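Local coordinates for protein (congerin I) (Conger myriaster, PDB 1C1L) that binds beta-galactosides such as lactose as a homodimeric galectin of the conger eel, its physiological role being still unknown, at residues 22-25 and 26-30. Residues are numbered along the deposited sequence; the frame is centred on the assembly and turned at random.
Sequences GFIN and NSPQR. With GAL (beta-D-galactopyranose), chain B.
Ile24 and Pro28 touch across the turn that follows strand 18-24. A chi1 of -61° sets CG1 of Ile24 beside the backbone N and puts the CG2 methyl anti to it, where CG2 meets the proline ring 4.1 Å from Pro28 CG. The two buried side chains also share Phe50 as a neighbour, so the turn packs on strand 41-52. Over the backbone, the Pro28 ring lies against the carbonyl of Asn25, its CD 3.5 Å from Asn25 O.

No direct hydrogen bond joins the two segments. A water accepts from Asn25 ND2 at 3.0 Å and makes a weak bond to the carbonyl of Asn26. Asp128 accepts from the backbone N of both Gln29 and Arg30 through OD2 and also bonds the backbone of Asn25, so it meets both ends of the loop.

Beyond the turn, Arg30 runs out extended from CG to NE and reaches the galactose. Arg30 NH1 donates to GAL O4 at 2.9 Å, a bent bond (131°). GAL O3 is gripped twice, by Arg30 NH1 and by Arg30 NH2, each at 3.0 Å. GAL O4 lies at the edge of the guanidinium, near its plane, and a salt bridge from NH1 to Asp47 probably helps to orient the group. The segment is a connection between the two sheets of the galectin beta-sandwich, leading from strand 18-24 into the lactose-binding site.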
ATOM      1  N   GLY A  22       8.878   6.976  -2.001  1.00  8.14           N
ATOM      2  CA  GLY A  22       9.005   6.918  -3.433  1.00  9.50           C
ATOM      3  C   GLY A  22      10.194   7.725  -3.901  1.00  8.61           C
ATOM      4  O   GLY A  22      11.057   8.085  -3.102  1.00  8.62           O
ATOM      5  N   PHE A  23      10.225   8.026  -5.185  1.00  8.39           N
ATOM      6  CA  PHE A  23      11.337   8.759  -5.774  1.00  9.61           C
ATOM      7  C   PHE A  23      10.813   9.978  -6.494  1.00  8.19           C
ATOM      8  O   PHE A  23       9.839   9.876  -7.228  1.00  7.67           O
ATOM      9  CB  PHE A  23      12.089   7.887  -6.783  1.00 12.29           C
ATOM     10  CG  PHE A  23      12.869   6.786  -6.090  1.00 15.90           C
ATOM     11  CD1 PHE A  23      14.168   7.025  -5.654  1.00 17.57           C
ATOM     12  CD2 PHE A  23      12.258   5.553  -5.858  1.00 18.48           C
ATOM     13  CE1 PHE A  23      14.861   6.019  -4.983  1.00 19.39           C
ATOM     14  CE2 PHE A  23      12.956   4.556  -5.182  1.00 18.04           C
ATOM     15  CZ  PHE A  23      14.255   4.787  -4.742  1.00 18.78           C
ATOM     16  N   ILE A  24      11.418  11.133  -6.263  1.00  8.28           N
ATOM     17  CA  ILE A  24      11.031  12.343  -6.966  1.00  7.98           C
ATOM     18  C   ILE A  24      11.702  12.277  -8.334  1.00  6.89           C
ATOM     19  O   ILE A  24      12.850  11.831  -8.441  1.00  8.74           O
ATOM     20  CB  ILE A  24      11.508  13.573  -6.158  1.00  9.06           C
ATOM     21  CG1 ILE A  24      10.846  13.577  -4.788  1.00  8.41           C
ATOM     22  CG2 ILE A  24      11.140  14.855  -6.880  1.00  8.70           C
ATOM     23  CD1 ILE A  24      11.651  14.357  -3.735  1.00  9.92           C
ATOM     24  N   ASN A  25      11.034  12.698  -9.389  1.00  7.13           N
ATOM     25  CA  ASN A  25      11.628  12.719 -10.717  1.00  7.30           C
ATOM     26  C   ASN A  25      12.802  13.675 -10.768  1.00  8.13           C
ATOM     27  O   ASN A  25      12.978  14.570  -9.927  1.00  8.72           O
ATOM     28  CB  ASN A  25      10.683  13.210 -11.795  1.00  9.61           C
ATOM     29  CG  ASN A  25       9.466  12.347 -12.043  1.00 11.42           C
ATOM     30  OD1 ASN A  25       9.306  11.265 -11.492  1.00 14.02           O
ATOM     31  ND2 ASN A  25       8.522  12.777 -12.855  1.00 13.01           N
ATOM     32  N   ASN A  26      13.656  13.473 -11.747  1.00  7.74           N
ATOM     33  CA  ASN A  26      14.668  14.481 -12.046  1.00 10.69           C
ATOM     34  C   ASN A  26      13.934  15.613 -12.741  1.00 10.54           C
ATOM     35  O   ASN A  26      12.838  15.417 -13.278  1.00 10.86           O
ATOM     36  CB  ASN A  26      15.726  13.936 -12.971  1.00 12.54           C
ATOM     37  CG  ASN A  26      16.445  12.750 -12.351  1.00 12.52           C
ATOM     38  OD1 ASN A  26      16.630  11.731 -13.001  1.00 19.09           O
ATOM     39  ND2 ASN A  26      16.835  12.789 -11.096  1.00 11.80           N
ATOM     40  N   SER A  27      14.499  16.816 -12.691  1.00 10.84           N
ATOM     41  CA  SER A  27      13.886  18.020 -13.248  1.00 10.08           C
ATOM     42  C   SER A  27      12.390  18.196 -12.914  1.00  8.61           C
ATOM     43  O   SER A  27      11.552  18.399 -13.798  1.00 10.09           O
ATOM     44  CB  SER A  27      14.121  17.989 -14.750  1.00  8.81           C
ATOM     45  OG  SER A  27      15.504  17.708 -14.927  1.00 12.08           O
ATOM     46  N   PRO A  28      11.975  18.083 -11.654  1.00  8.11           N
ATOM     47  CA  PRO A  28      10.586  18.188 -11.261  1.00  8.59           C
ATOM     48  C   PRO A  28      10.033  19.602 -11.248  1.00  8.45           C
ATOM     49  O   PRO A  28      10.726  20.588 -11.012  1.00 10.18           O
ATOM     50  CB  PRO A  28      10.548  17.547  -9.907  1.00  7.72           C
ATOM     51  CG  PRO A  28      11.841  18.048  -9.317  1.00  9.20           C
ATOM     52  CD  PRO A  28      12.823  18.061 -10.472  1.00  8.44           C
ATOM     53  N   GLN A  29       8.747  19.716 -11.495  1.00  6.74           N
ATOM     54  CA  GLN A  29       8.027  20.952 -11.228  1.00  7.71           C
ATOM     55  C   GLN A  29       7.503  20.844  -9.809  1.00  7.44           C
ATOM     56  O   GLN A  29       7.838  21.665  -8.956  1.00  7.06           O
ATOM     57  CB  GLN A  29       6.888  21.101 -12.199  1.00  9.17           C
ATOM     58  CG  GLN A  29       7.329  21.652 -13.530  0.50  8.53           C
ATOM     59  CD  GLN A  29       6.140  21.982 -14.411  0.50  8.48           C
ATOM     60  OE1 GLN A  29       5.354  21.120 -14.797  0.50  8.72           O
ATOM     61  NE2 GLN A  29       5.930  23.237 -14.741  0.50  8.89           N
ATOM     62  N   ARG A  30       6.701  19.802  -9.531  1.00  6.52           N
ATOM     63  CA  ARG A  30       6.092  19.628  -8.226  1.00  5.21           C
ATOM     64  C   ARG A  30       5.479  18.248  -8.120  1.00  6.91           C
ATOM     65  O   ARG A  30       5.283  17.604  -9.152  1.00  6.52           O
ATOM     66  CB  ARG A  30       4.966  20.646  -8.001  1.00  5.86           C
ATOM     67  CG  ARG A  30       3.823  20.551  -9.025  1.00  5.96           C
ATOM     68  CD  ARG A  30       2.885  21.698  -8.733  1.00  8.33           C
ATOM     69  NE  ARG A  30       1.775  21.751  -9.669  1.00  9.47           N
ATOM     70  CZ  ARG A  30       0.500  21.857  -9.292  1.00  7.58           C
ATOM     71  NH1 ARG A  30       0.133  21.917  -8.014  1.00  6.01           N
ATOM     72  NH2 ARG A  30      -0.438  21.898 -10.229  1.00  9.02           N
TER
HETATM   73  C1  GAL B   2      -3.306  25.425  -7.215  1.00  9.28           C
HETATM   74  C2  GAL B   2      -2.821  24.290  -8.118  1.00  8.00           C
HETATM   75  C3  GAL B   2      -3.419  22.954  -7.672  1.00  7.43           C
HETATM   76  C4  GAL B   2      -3.182  22.726  -6.168  1.00  6.15           C
HETATM   77  C5  GAL B   2      -3.635  23.945  -5.376  1.00  7.37           C
HETATM   78  C6  GAL B   2      -3.330  23.815  -3.899  1.00  5.80           C
HETATM   79  O2  GAL B   2      -3.214  24.565  -9.456  1.00  8.83           O
HETATM   80  O3  GAL B   2      -2.824  21.912  -8.427  1.00  7.71           O
HETATM   81  O4  GAL B   2      -1.799  22.486  -5.958  1.00  4.59           O
HETATM   82  O5  GAL B   2      -2.981  25.144  -5.860  1.00  7.19           O
HETATM   83  O6  GAL B   2      -3.812  24.931  -3.192  1.00  8.41           O
HETATM   84  O   HOH W   1       9.527  15.359 -13.950  1.00 41.39           O